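Local coordinates for protein ethanolamine kinase Pv091845 (PDB 2QG7) that probably phosphorylates ethanolamine using ATP, the first step in making phosphatidylethanolamine in the malaria parasite Plasmodium vivax, at residues I52-L57 against N83-Y88; E71-Y76 against K92-H97; I138-P143 against V172-G177; E154-C159 against K220-T225. All blocks are in the same frame, centred on the assembly; numbering follows the deposited sequence.

Contact 1: residues I52-L57 against N83-Y88; sequences ITESNL and NEKTLY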
loop_
_atom_site.group_PDB
_atom_site.type_symbol
_atom_site.label_atom_id
_atom_site.label_comp_id
_atom_site.label_asym_id
_atom_site.label_seq_id
_atom_site.Cartn_x
_atom_site.Cartn_y
_atom_site.Cartn_z
ATOM N N ILE D 52 28.088 -7.048 -14.264
ATOM C CA ILE D 52 29.521 -6.998 -14.551
ATOM C C ILE D 52 30.230 -7.956 -13.572
ATOM O O ILE D 52 29.915 -7.988 -12.360
ATOM C CB ILE D 52 30.096 -5.549 -14.409
ATOM C CG1 ILE D 52 29.411 -4.589 -15.391
ATOM C CG2 ILE D 52 31.605 -5.523 -14.628
ATOM C CD1 ILE D 52 29.401 -3.162 -14.958
ATOM N N THR D 53 31.195 -8.713 -14.108
ATOM C CA THR D 53 31.905 -9.738 -13.363
ATOM C C THR D 53 33.274 -9.257 -12.932
ATOM O O THR D 53 33.792 -8.316 -13.502
ATOM C CB THR D 53 32.039 -10.986 -14.244
ATOM O OG1 THR D 53 30.698 -11.437 -14.537
ATOM C CG2 THR D 53 32.805 -12.125 -13.515
ATOM N N GLU D 54 33.842 -9.903 -11.912
ATOM C CA GLU D 54 35.217 -9.688 -11.505
ATOM C C GLU D 54 36.229 -10.020 -12.621
ATOM O O GLU D 54 37.278 -9.355 -12.745
ATOM C CB GLU D 54 35.514 -10.514 -10.263
ATOM C CG GLU D 54 36.883 -10.212 -9.634
ATOM C CD GLU D 54 37.253 -11.156 -8.495
ATOM O OE1 GLU D 54 38.473 -11.252 -8.211
ATOM O OE2 GLU D 54 36.345 -11.787 -7.878
ATOM N N SER D 55 35.912 -11.046 -13.423
ATOM C CA SER D 55 36.729 -11.423 -14.575
ATOM C C SER D 55 36.536 -10.477 -15.766
ATOM O O SER D 55 37.438 -10.356 -16.601
ATOM C CB SER D 55 36.435 -12.865 -14.998
ATOM O OG SER D 55 36.947 -13.805 -14.038
ATOM N N ASN D 56 35.366 -9.824 -15.861
ATOM C CA ASN D 56 35.196 -8.739 -16.826
ATOM C C ASN D 56 36.238 -7.650 -16.600
ATOM O O ASN D 56 36.819 -7.124 -17.563
ATOM C CB ASN D 56 33.799 -8.112 -16.767
ATOM C CG ASN D 56 32.684 -9.046 -17.240
ATOM O OD1 ASN D 56 31.508 -8.792 -16.949
ATOM N ND2 ASN D 56 33.031 -10.109 -17.982
ATOM N N LEU D 57 36.485 -7.329 -15.329
ATOM C CA LEU D 57 37.332 -6.182 -14.945
ATOM C C LEU D 57 38.789 -6.540 -14.630
ATOM O O LEU D 57 39.543 -5.729 -14.089
ATOM C CB LEU D 57 36.699 -5.415 -13.751
ATOM C CG LEU D 57 35.263 -4.877 -13.861
ATOM C CD1 LEU D 57 34.810 -4.266 -12.558
ATOM C CD2 LEU D 57 35.088 -3.880 -15.032
ATOM N N ASN D 83 29.021 -8.501 -7.477
ATOM C CA ASN D 83 29.116 -8.400 -6.026
ATOM C C ASN D 83 29.730 -7.068 -5.615
ATOM O O ASN D 83 30.026 -6.228 -6.467
ATOM C CB ASN D 83 29.908 -9.575 -5.426
ATOM C CG ASN D 83 31.241 -9.826 -6.133
ATOM O OD1 ASN D 83 32.066 -8.914 -6.298
ATOM N ND2 ASN D 83 31.461 -11.083 -6.542
ATOM N N GLU D 84 29.911 -6.896 -4.302
ATOM C CA GLU D 84 30.528 -5.708 -3.714
ATOM C C GLU D 84 32.002 -5.547 -4.087
ATOM O O GLU D 84 32.499 -4.433 -4.160
ATOM C CB GLU D 84 30.386 -5.767 -2.195
ATOM C CG GLU D 84 30.382 -4.413 -1.500
ATOM C CD GLU D 84 29.770 -4.470 -0.075
ATOM O OE1 GLU D 84 30.448 -4.020 0.897
ATOM O OE2 GLU D 84 28.611 -4.955 0.061
ATOM N N LYS D 85 32.691 -6.661 -4.317
ATOM C CA LYS D 85 34.120 -6.658 -4.622
ATOM C C LYS D 85 34.399 -6.212 -6.070
ATOM O O LYS D 85 35.412 -5.527 -6.360
ATOM C CB LYS D 85 34.704 -8.057 -4.384
ATOM C CG LYS D 85 36.203 -8.148 -4.661
ATOM C CD LYS D 85 36.691 -9.569 -4.560
ATOM C CE LYS D 85 38.156 -9.633 -5.078
ATOM N NZ LYS D 85 38.761 -11.018 -4.716
ATOM N N THR D 86 33.507 -6.628 -6.973
ATOM C CA THR D 86 33.537 -6.195 -8.367
ATOM C C THR D 86 33.269 -4.673 -8.482
ATOM O O THR D 86 33.917 -3.986 -9.274
ATOM C CB THR D 86 32.558 -7.029 -9.253
ATOM O OG1 THR D 86 32.752 -8.426 -9.002
ATOM C CG2 THR D 86 32.819 -6.770 -10.742
ATOM N N LEU D 87 32.335 -4.172 -7.671
ATOM C CA LEU D 87 32.025 -2.738 -7.567
ATOM C C LEU D 87 33.254 -1.905 -7.215
ATOM O O LEU D 87 33.611 -0.971 -7.949
ATOM C CB LEU D 87 30.928 -2.522 -6.520
ATOM C CG LEU D 87 30.645 -1.088 -6.079
ATOM C CD1 LEU D 87 30.022 -0.276 -7.238
ATOM C CD2 LEU D 87 29.735 -1.109 -4.882
ATOM N N TYR D 88 33.899 -2.294 -6.105
ATOM C CA TYR D 88 35.101 -1.659 -5.592
ATOM C C TYR D 88 36.262 -1.683 -6.567
ATOM O O TYR D 88 37.071 -0.752 -6.578
ATOM C CB TYR D 88 35.525 -2.281 -4.251
ATOM C CG TYR D 88 34.515 -2.166 -3.133
ATOM C CD1 TYR D 88 34.531 -3.051 -2.063
ATOM C CD2 TYR D 88 33.542 -1.163 -3.128
ATOM C CE1 TYR D 88 33.592 -2.940 -1.007
ATOM C CE2 TYR D 88 32.597 -1.048 -2.084
ATOM C CZ TYR D 88 32.634 -1.939 -1.038
ATOM O OH TYR D 88 31.705 -1.824 -0.031
#
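Thr86 turns its methyl into the loop 52-57. CG2 lies 3.3 Å from Thr53 O, with Ile52 O close by. With OG1 beside the backbone N of Thr86 (chi1 -49°), CG2 is anti to that N and faces these two carbonyls. Leu57 also meets this residue: its CD1 is 3.4 Å from Thr86 O and also touches CG2. Thr86 OG1 comes within 3.4 Å of Glu54 N, but the angle is too poor for a hydrogen bond. The hydroxyl is instead used within its own segment, where Asn83 is the N-cap of helix 84-98. Asn83 OD1 accepts from Thr86 N at 2.8 Å, nearly straight ahead of the carbonyl. It also accepts from Thr86 OG1 at 2.8 Å, there from above the carbonyl plane. The bond from OG1 fixes the side-chain rotation, and the bond from N caps the helix. Toward solvent, the extended chains of Glu54 and Lys85 meet in a salt bridge, OE1 to NZ, at 3.5 Å. Within the loop, Asn56 OD1 accepts from Thr53 N at 2.9 Å. Farther out, backbone hydrogen bonds between Ile52 and both Val80 and Glu82 tie the loop to the residues that lead into the helix.

Contact 2: residues E71-Y76 against K92-H97; sequences ELLKKY and KYVMLH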
loop_
_atom_site.group_PDB
_atom_site.type_symbol
_atom_site.label_atom_id
_atom_site.label_comp_id
_atom_site.label_asym_id
_atom_site.label_seq_id
_atom_site.Cartn_x
_atom_site.Cartn_y
_atom_site.Cartn_z
ATOM N N GLU D 71 39.913 1.531 -20.940
ATOM C CA GLU D 71 38.985 0.790 -21.830
ATOM C C GLU D 71 37.970 -0.142 -21.133
ATOM O O GLU D 71 36.914 -0.460 -21.707
ATOM C CB GLU D 71 39.717 0.074 -22.986
ATOM C CG GLU D 71 40.894 -0.804 -22.563
ATOM C CD GLU D 71 41.730 -1.308 -23.736
ATOM O OE1 GLU D 71 42.927 -0.896 -23.817
ATOM O OE2 GLU D 71 41.208 -2.119 -24.566
ATOM N N LEU D 72 38.274 -0.561 -19.907
ATOM C CA LEU D 72 37.316 -1.352 -19.100
ATOM C C LEU D 72 36.191 -0.491 -18.537
ATOM O O LEU D 72 35.071 -0.966 -18.386
ATOM C CB LEU D 72 38.009 -2.141 -17.963
ATOM C CG LEU D 72 38.992 -3.280 -18.325
ATOM C CD1 LEU D 72 39.750 -3.807 -17.086
ATOM C CD2 LEU D 72 38.300 -4.401 -19.120
ATOM N N LEU D 73 36.502 0.769 -18.237
ATOM C CA LEU D 73 35.506 1.742 -17.765
ATOM C C LEU D 73 34.538 2.134 -18.858
ATOM O O LEU D 73 33.379 2.431 -18.577
ATOM C CB LEU D 73 36.168 3.001 -17.205
ATOM C CG LEU D 73 36.773 2.895 -15.804
ATOM C CD1 LEU D 73 37.677 4.098 -15.532
ATOM C CD2 LEU D 73 35.715 2.780 -14.761
ATOM N N LYS D 74 35.035 2.147 -20.092
ATOM C CA LYS D 74 34.251 2.502 -21.279
ATOM C C LYS D 74 33.417 1.322 -21.762
ATOM O O LYS D 74 32.340 1.510 -22.328
ATOM C CB LYS D 74 35.174 2.958 -22.415
ATOM C CG LYS D 74 36.018 4.179 -22.094
ATOM C CD LYS D 74 35.230 5.488 -22.327
ATOM C CE LYS D 74 36.003 6.638 -21.587
ATOM N NZ LYS D 74 35.202 7.902 -21.796
ATOM N N LYS D 75 33.913 0.108 -21.540
ATOM C CA LYS D 75 33.185 -1.083 -21.965
ATOM C C LYS D 75 32.048 -1.499 -21.026
ATOM O O LYS D 75 31.059 -2.063 -21.489
ATOM C CB LYS D 75 34.142 -2.257 -22.228
ATOM C CG LYS D 75 33.451 -3.515 -22.877
ATOM C CD LYS D 75 34.457 -4.367 -23.655
ATOM C CE LYS D 75 35.124 -5.394 -22.769
ATOM N NZ LYS D 75 35.959 -6.336 -23.587
ATOM N N TYR D 76 32.192 -1.227 -19.723
ATOM C CA TYR D 76 31.218 -1.687 -18.711
ATOM C C TYR D 76 30.570 -0.528 -17.987
ATOM O O TYR D 76 31.011 -0.112 -16.918
ATOM C CB TYR D 76 31.862 -2.681 -17.723
ATOM C CG TYR D 76 32.374 -3.925 -18.423
ATOM C CD1 TYR D 76 33.718 -4.053 -18.735
ATOM C CD2 TYR D 76 31.500 -4.945 -18.817
ATOM C CE1 TYR D 76 34.193 -5.167 -19.405
ATOM C CE2 TYR D 76 31.964 -6.077 -19.490
ATOM C CZ TYR D 76 33.317 -6.177 -19.783
ATOM O OH TYR D 76 33.812 -7.277 -20.456
ATOM N N LYS D 92 38.075 1.470 -8.157
ATOM C CA LYS D 92 39.519 1.691 -8.234
ATOM C C LYS D 92 39.918 2.272 -9.574
ATOM O O LYS D 92 40.858 3.054 -9.644
ATOM C CB LYS D 92 40.286 0.377 -8.063
ATOM C CG LYS D 92 40.530 -0.055 -6.636
ATOM C CD LYS D 92 41.097 -1.472 -6.604
ATOM C CE LYS D 92 42.588 -1.475 -6.891
ATOM N NZ LYS D 92 43.163 -2.848 -6.691
ATOM N N TYR D 93 39.243 1.835 -10.639
ATOM C CA TYR D 93 39.519 2.303 -12.001
ATOM C C TYR D 93 38.949 3.698 -12.257
ATOM O O TYR D 93 39.520 4.473 -13.039
ATOM C CB TYR D 93 38.961 1.337 -13.052
ATOM C CG TYR D 93 39.460 -0.082 -12.968
ATOM C CD1 TYR D 93 40.719 -0.380 -12.426
ATOM C CD2 TYR D 93 38.687 -1.132 -13.466
ATOM C CE1 TYR D 93 41.183 -1.693 -12.346
ATOM C CE2 TYR D 93 39.134 -2.459 -13.391
ATOM C CZ TYR D 93 40.385 -2.728 -12.829
ATOM O OH TYR D 93 40.839 -4.026 -12.771
ATOM N N VAL D 94 37.807 3.993 -11.623
ATOM C CA VAL D 94 37.230 5.335 -11.641
ATOM C C VAL D 94 38.256 6.298 -11.080
ATOM O O VAL D 94 38.565 7.314 -11.712
ATOM C CB VAL D 94 35.856 5.420 -10.886
ATOM C CG1 VAL D 94 35.410 6.861 -10.705
ATOM C CG2 VAL D 94 34.756 4.635 -11.650
ATOM N N MET D 95 38.825 5.944 -9.935
ATOM C CA MET D 95 39.847 6.765 -9.287
ATOM C C MET D 95 41.181 6.823 -10.045
ATOM O O MET D 95 41.945 7.790 -9.935
ATOM C CB MET D 95 40.082 6.291 -7.833
ATOM C CG MET D 95 38.880 6.526 -6.863
ATOM S SD MET D 95 38.067 8.164 -6.924
ATOM C CE MET D 95 39.414 9.350 -6.489
ATOM N N LEU D 96 41.479 5.770 -10.789
ATOM C CA LEU D 96 42.745 5.695 -11.494
ATOM C C LEU D 96 42.736 6.535 -12.778
ATOM O O LEU D 96 43.732 7.193 -13.095
ATOM C CB LEU D 96 43.113 4.225 -11.786
ATOM C CG LEU D 96 44.394 3.854 -12.562
ATOM C CD1 LEU D 96 45.697 4.215 -11.811
ATOM C CD2 LEU D 96 44.353 2.381 -12.898
ATOM N N HIS D 97 41.620 6.500 -13.509
ATOM C CA HIS D 97 41.498 7.182 -14.791
ATOM C C HIS D 97 40.807 8.536 -14.622
ATOM O O HIS D 97 41.400 9.591 -14.898
ATOM C CB HIS D 97 40.739 6.295 -15.799
ATOM C CG HIS D 97 40.514 6.945 -17.132
ATOM N ND1 HIS D 97 39.277 6.975 -17.750
ATOM C CD2 HIS D 97 41.364 7.608 -17.959
ATOM C CE1 HIS D 97 39.371 7.621 -18.900
ATOM N NE2 HIS D 97 40.628 8.014 -19.053
#
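Helix 65-75 crosses helix 84-98, the helix that lies against the five-stranded sheet of the N-terminal lobe in this kinase-like fold. The short segments run at 122° to each other, with their axes 10.1 Å apart. Leu73 carries most of the contact. Its CG sits 3.8 Å from Tyr93 CB, and its two methyls then part. CD2 goes to Val94 CG2 at 3.7 Å, the two side chains meeting at about a right angle. CD1 goes to the backbone, only 3.1 Å from Tyr93 O, which is tight. That oxygen also accepts the helical bond from His97 N. The preceding residue, Leu72, brings CD1 to 4.0 Å from Tyr93 CE2, oblique to the ring. With CG beside its backbone N (chi1 -57°), the Tyr93 ring is directed to this Leu72 methyl. Its OH goes beyond this contact to bond Leu57 O. A second tyrosine of the same helix, Tyr90, bonds Leu73 O through its hydroxyl. Val94 also touches Ile138 of the sheet, so it lies between Leu73 and strand 136-141. At the solvent side, His97 is met at its ring edge. Leu73 CD1 lies near the ring plane and 3.8 Å from His97 CB, and Lys74 CE stands 4.4 Å from His97 CE1.

Contact 3: residues I138-P143 against V172-G177; sequences IRLYGP and VFFTNG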
loop_
_atom_site.group_PDB
_atom_site.type_symbol
_atom_site.label_atom_id
_atom_site.label_comp_id
_atom_site.label_asym_id
_atom_site.label_seq_id
_atom_site.Cartn_x
_atom_site.Cartn_y
_atom_site.Cartn_z
ATOM N N ILE D 138 31.887 8.463 -5.025
ATOM C CA ILE D 138 31.596 8.053 -6.382
ATOM C C ILE D 138 30.105 7.803 -6.505
ATOM O O ILE D 138 29.510 7.084 -5.695
ATOM C CB ILE D 138 32.404 6.815 -6.837
ATOM C CG1 ILE D 138 33.906 7.083 -6.729
ATOM C CG2 ILE D 138 32.041 6.436 -8.273
ATOM C CD1 ILE D 138 34.763 5.876 -7.059
ATOM N N ARG D 139 29.515 8.424 -7.522
ATOM C CA ARG D 139 28.120 8.240 -7.812
ATOM C C ARG D 139 27.996 7.589 -9.177
ATOM O O ARG D 139 28.459 8.125 -10.195
ATOM C CB ARG D 139 27.379 9.581 -7.766
ATOM C CG ARG D 139 25.870 9.462 -7.850
ATOM C CD ARG D 139 25.234 10.813 -8.072
ATOM N NE ARG D 139 25.375 11.692 -6.912
ATOM C CZ ARG D 139 24.601 11.657 -5.823
ATOM N NH1 ARG D 139 24.834 12.512 -4.833
ATOM N NH2 ARG D 139 23.598 10.777 -5.707
ATOM N N LEU D 140 27.376 6.415 -9.176
ATOM C CA LEU D 140 27.176 5.628 -10.382
ATOM C C LEU D 140 25.693 5.608 -10.681
ATOM O O LEU D 140 24.881 5.217 -9.834
ATOM C CB LEU D 140 27.723 4.206 -10.194
ATOM C CG LEU D 140 29.231 4.053 -9.927
ATOM C CD1 LEU D 140 29.553 2.623 -9.614
ATOM C CD2 LEU D 140 30.063 4.488 -11.127
ATOM N N TYR D 141 25.345 6.055 -11.882
ATOM C CA TYR D 141 23.943 6.163 -12.292
ATOM C C TYR D 141 23.331 4.798 -12.618
ATOM O O TYR D 141 24.044 3.884 -13.054
ATOM C CB TYR D 141 23.791 7.099 -13.503
ATOM C CG TYR D 141 24.559 8.415 -13.448
ATOM C CD1 TYR D 141 24.713 9.121 -12.241
ATOM C CD2 TYR D 141 25.100 8.969 -14.626
ATOM C CE1 TYR D 141 25.405 10.318 -12.204
ATOM C CE2 TYR D 141 25.789 10.173 -14.601
ATOM C CZ TYR D 141 25.934 10.846 -13.381
ATOM O OH TYR D 141 26.616 12.043 -13.340
ATOM N N GLY D 142 22.008 4.674 -12.410
ATOM C CA GLY D 142 21.264 3.477 -12.841
ATOM C C GLY D 142 20.989 3.425 -14.350
ATOM O O GLY D 142 21.561 4.207 -15.128
ATOM N N PRO D 143 20.135 2.477 -14.792
ATOM C CA PRO D 143 19.672 2.409 -16.201
ATOM C C PRO D 143 18.462 3.335 -16.481
ATOM O O PRO D 143 17.692 3.109 -17.422
ATOM C CB PRO D 143 19.273 0.928 -16.374
ATOM C CG PRO D 143 19.523 0.264 -14.996
ATOM C CD PRO D 143 19.586 1.371 -13.989
ATOM N N VAL D 172 34.568 15.377 -11.355
ATOM C CA VAL D 172 34.588 14.804 -12.713
ATOM C C VAL D 172 33.219 14.250 -13.148
ATOM O O VAL D 172 32.540 13.592 -12.372
ATOM C CB VAL D 172 35.660 13.658 -12.860
ATOM C CG1 VAL D 172 35.720 13.166 -14.298
ATOM C CG2 VAL D 172 37.037 14.112 -12.385
ATOM N N PHE D 173 32.847 14.518 -14.405
ATOM C CA PHE D 173 31.635 13.968 -15.006
ATOM C C PHE D 173 32.006 12.923 -16.071
ATOM O O PHE D 173 32.846 13.192 -16.928
ATOM C CB PHE D 173 30.772 15.070 -15.654
ATOM C CG PHE D 173 30.199 16.080 -14.680
ATOM C CD1 PHE D 173 30.890 17.266 -14.396
ATOM C CD2 PHE D 173 28.960 15.863 -14.076
ATOM C CE1 PHE D 173 30.374 18.214 -13.509
ATOM C CE2 PHE D 173 28.409 16.802 -13.164
ATOM C CZ PHE D 173 29.118 17.982 -12.885
ATOM N N PHE D 174 31.386 11.736 -16.007
ATOM C CA PHE D 174 31.508 10.730 -17.072
ATOM C C PHE D 174 30.159 10.110 -17.398
ATOM O O PHE D 174 29.197 10.242 -16.622
ATOM C CB PHE D 174 32.574 9.654 -16.760
ATOM C CG PHE D 174 32.578 9.151 -15.320
ATOM C CD1 PHE D 174 31.909 7.979 -14.977
ATOM C CD2 PHE D 174 33.270 9.835 -14.326
ATOM C CE1 PHE D 174 31.915 7.506 -13.677
ATOM C CE2 PHE D 174 33.290 9.358 -13.013
ATOM C CZ PHE D 174 32.609 8.194 -12.691
ATOM N N THR D 175 30.079 9.430 -18.545
ATOM C CA THR D 175 28.752 9.076 -19.105
ATOM C C THR D 175 27.897 8.195 -18.212
ATOM O O THR D 175 26.680 8.042 -18.456
ATOM C CB THR D 175 28.817 8.440 -20.527
ATOM O OG1 THR D 175 29.666 7.275 -20.495
ATOM C CG2 THR D 175 29.350 9.465 -21.544
ATOM N N ASN D 176 28.518 7.632 -17.168
ATOM C CA ASN D 176 27.821 6.660 -16.329
ATOM C C ASN D 176 27.938 6.966 -14.822
ATOM O O ASN D 176 27.448 6.220 -13.964
ATOM C CB ASN D 176 28.239 5.226 -16.726
ATOM C CG ASN D 176 29.645 4.861 -16.253
ATOM O OD1 ASN D 176 29.793 4.075 -15.338
ATOM N ND2 ASN D 176 30.666 5.445 -16.858
ATOM N N GLY D 177 28.544 8.104 -14.505
ATOM C CA GLY D 177 28.630 8.514 -13.121
ATOM C C GLY D 177 29.446 9.747 -12.943
ATOM O O GLY D 177 29.759 10.439 -13.919
#
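Tyr141 lies across the turn that ends at Gly177. Its CB is 3.8 Å from Asn176 O, the oxygen that accepts a hydrogen bond from Tyr141 N at 3.0 Å. CG, beside the backbone N (chi1 -45°), stays close to that oxygen. Along the ring, CD2 comes to 3.5 Å from Asn176 C, and CE2 to 3.4 Å from Gly177 N. Gly177 CA stands over the middle of the face, 3.6 Å from the centroid of the Tyr141 ring and 12° off its normal, a CH-pi contact. At the tip, OH is 3.6 Å from Gly177 O and makes a weak hydrogen bond with Arg178. Gly177 O in turn sits over the face of the Phe174 ring, so the glycine backbone is held between two aromatic residues. Leu140 CD2 meets Phe174 at the ring edge. Phe174 to Gly177 form a type I turn, the hairpin bend between strands 170-174 and 177-181. Strand 136-141 pairs antiparallel with strand 177-181, while helix 84-98 covers Leu140 and Phe174 through Leu87 and Val94.

Contact 4: residues E154-C159 against K220-T225; sequences EKKISC and KELQVT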
loop_
_atom_site.group_PDB
_atom_site.type_symbol
_atom_site.label_atom_id
_atom_site.label_comp_id
_atom_site.label_asym_id
_atom_site.label_seq_id
_atom_site.Cartn_x
_atom_site.Cartn_y
_atom_site.Cartn_z
ATOM N N GLU D 154 21.144 18.651 -15.545
ATOM C CA GLU D 154 21.577 18.426 -14.173
ATOM C C GLU D 154 22.959 19.023 -13.898
ATOM O O GLU D 154 23.248 19.466 -12.783
ATOM C CB GLU D 154 21.571 16.937 -13.831
ATOM C CG GLU D 154 21.591 16.700 -12.337
ATOM C CD GLU D 154 22.147 15.350 -11.922
ATOM O OE1 GLU D 154 22.360 15.178 -10.688
ATOM O OE2 GLU D 154 22.369 14.463 -12.796
ATOM N N LYS D 155 23.790 19.029 -14.947
ATOM C CA LYS D 155 25.173 19.490 -14.914
ATOM C C LYS D 155 25.249 21.012 -14.751
ATOM O O LYS D 155 26.051 21.528 -13.952
ATOM C CB LYS D 155 25.892 19.030 -16.186
ATOM C CG LYS D 155 27.413 19.037 -16.083
ATOM C CD LYS D 155 28.094 18.396 -17.280
ATOM C CE LYS D 155 28.141 19.377 -18.446
ATOM N NZ LYS D 155 28.844 18.832 -19.664
ATOM N N LYS D 156 24.393 21.712 -15.486
ATOM C CA LYS D 156 24.277 23.162 -15.411
ATOM C C LYS D 156 23.779 23.662 -14.054
ATOM O O LYS D 156 24.373 24.596 -13.477
ATOM C CB LYS D 156 23.365 23.658 -16.520
ATOM C CG LYS D 156 23.921 23.441 -17.917
ATOM C CD LYS D 156 23.026 24.079 -19.002
ATOM C CE LYS D 156 23.541 23.765 -20.399
ATOM N NZ LYS D 156 24.827 24.486 -20.651
ATOM N N ILE D 157 22.693 23.042 -13.566
ATOM C CA ILE D 157 22.118 23.304 -12.249
ATOM C C ILE D 157 23.143 23.110 -11.132
ATOM O O ILE D 157 23.209 23.914 -10.193
ATOM C CB ILE D 157 20.849 22.384 -11.989
ATOM C CG1 ILE D 157 19.757 22.625 -13.029
ATOM C CG2 ILE D 157 20.294 22.555 -10.579
ATOM C CD1 ILE D 157 19.079 23.958 -12.917
ATOM N N SER D 158 23.920 22.033 -11.240
ATOM C CA SER D 158 24.942 21.628 -10.260
ATOM C C SER D 158 25.974 22.692 -9.953
ATOM O O SER D 158 26.345 22.887 -8.792
ATOM C CB SER D 158 25.688 20.402 -10.783
ATOM O OG SER D 158 24.866 19.253 -10.608
ATOM N N CYS D 159 26.439 23.379 -10.995
ATOM C CA CYS D 159 27.447 24.418 -10.799
ATOM C C CYS D 159 26.833 25.701 -10.250
ATOM O O CYS D 159 27.432 26.316 -9.367
ATOM C CB CYS D 159 28.290 24.680 -12.071
ATOM S SG CYS D 159 27.409 25.617 -13.380
ATOM N N LYS D 220 17.701 30.168 -20.658
ATOM C CA LYS D 220 17.685 29.717 -22.048
ATOM C C LYS D 220 18.456 28.400 -22.190
ATOM O O LYS D 220 18.042 27.503 -22.940
ATOM C CB LYS D 220 18.271 30.805 -22.972
ATOM C CG LYS D 220 18.166 30.530 -24.493
ATOM C CD LYS D 220 16.835 31.021 -25.099
ATOM C CE LYS D 220 16.546 30.359 -26.480
ATOM N NZ LYS D 220 16.016 28.936 -26.381
ATOM N N GLU D 221 19.568 28.293 -21.457
ATOM C CA GLU D 221 20.413 27.087 -21.449
ATOM C C GLU D 221 19.652 25.871 -20.940
ATOM O O GLU D 221 19.879 24.756 -21.398
ATOM C CB GLU D 221 21.648 27.287 -20.572
ATOM C CG GLU D 221 22.725 28.149 -21.173
ATOM C CD GLU D 221 23.974 28.217 -20.299
ATOM O OE1 GLU D 221 23.869 28.025 -19.052
ATOM O OE2 GLU D 221 25.064 28.465 -20.867
ATOM N N LEU D 222 18.761 26.105 -19.981
ATOM C CA LEU D 222 17.938 25.053 -19.383
ATOM C C LEU D 222 16.756 24.675 -20.280
ATOM O O LEU D 222 16.386 23.491 -20.356
ATOM C CB LEU D 222 17.456 25.481 -17.994
ATOM C CG LEU D 222 18.540 25.829 -16.974
ATOM C CD1 LEU D 222 17.919 26.455 -15.740
ATOM C CD2 LEU D 222 19.384 24.612 -16.619
ATOM N N GLN D 223 16.179 25.691 -20.946
ATOM C CA GLN D 223 15.105 25.496 -21.933
ATOM C C GLN D 223 15.550 24.646 -23.132
ATOM O O GLN D 223 14.802 23.771 -23.566
ATOM C CB GLN D 223 14.572 26.843 -22.440
ATOM C CG GLN D 223 13.646 27.597 -21.488
ATOM C CD GLN D 223 13.361 29.027 -21.964
ATOM O OE1 GLN D 223 13.807 29.434 -23.094
ATOM N NE2 GLN D 223 12.621 29.799 -21.102
ATOM N N VAL D 224 16.753 24.904 -23.661
ATOM C CA VAL D 224 17.256 24.164 -24.837
ATOM C C VAL D 224 17.598 22.683 -24.568
ATOM O O VAL D 224 17.503 21.859 -25.485
ATOM C CB VAL D 224 18.456 24.894 -25.587
ATOM C CG1 VAL D 224 18.021 26.278 -26.120
ATOM C CG2 VAL D 224 19.706 25.001 -24.705
ATOM N N THR D 225 18.003 22.349 -23.330
ATOM C CA THR D 225 18.363 20.955 -22.980
ATOM C C THR D 225 17.133 20.054 -22.812
ATOM O O THR D 225 17.180 18.865 -23.138
ATOM C CB THR D 225 19.265 20.845 -21.708
ATOM O OG1 THR D 225 18.690 21.598 -20.620
ATOM C CG2 THR D 225 20.686 21.331 -21.998
#
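Lys156 lays its aliphatic chain over Glu221 and Leu222 of the facing helix. Its CB is 4.1 Å from Leu222 CD2. Farther along, Lys156 CD is 3.8 Å from Glu221 CB, the two side chains meeting at about a right angle. Lys156 CE touches Thr225 CG2 at 4.1 Å. The chain runs extended to CE and then bends at its end (chi4 -70°), which brings the ammonium near the carboxylate of Glu221. Lys156 NZ to Glu221 OE2 is 4.0 Å, a long salt bridge on the exposed side. Beneath it the contact is apolar and buried. Ile157 CD1 reaches Leu222 CD2 at 3.8 Å and also touches CD1, so the isoleucine tip meets both methyls of the leucine. Thr225 OG1 donates to Leu222 O at 3.0 Å, from above the carbonyl plane, and this leaves CG2 facing Lys156. Thr225 O takes a further bond from Asn150, near the start of helix 151-163. On the far side of helix 151-163, Glu154 pairs with Arg178 of strand 177-181. The two helices run close to antiparallel, at 158°, with axes 10.4 Å apart. Helix 151-163 follows the third strand of the sheet and precedes the fourth, the place of helix C in the protein kinase fold, here flanked by helix 216-226.

In the fold
Contacts 1, 2 and 3 form a continuous patch. Contacts 1 and 2 share helix 84-98, their centres 12 Å apart, and their segments alternate along the chain. Contact 3 follows both in sequence, and its centre is 11 Å from that of contact 2. Helix 84-98 joins them: Leu87 touches Leu140, and Val94 touches Ile138 and Phe174. The N-terminal segments are thus layered on the five-stranded sheet. Contact 4 lies 17 Å from contact 3, centre to centre, and touches it through Lys155 and Phe173. Its helix 151-163 connects the two strands of contact 3, so the segments alternate again. The centres of contacts 1 and 4 are 34 Å apart, with no touch. The series runs from the N-terminal helices through the sheet to the helix-C position of the kinase-like lobe.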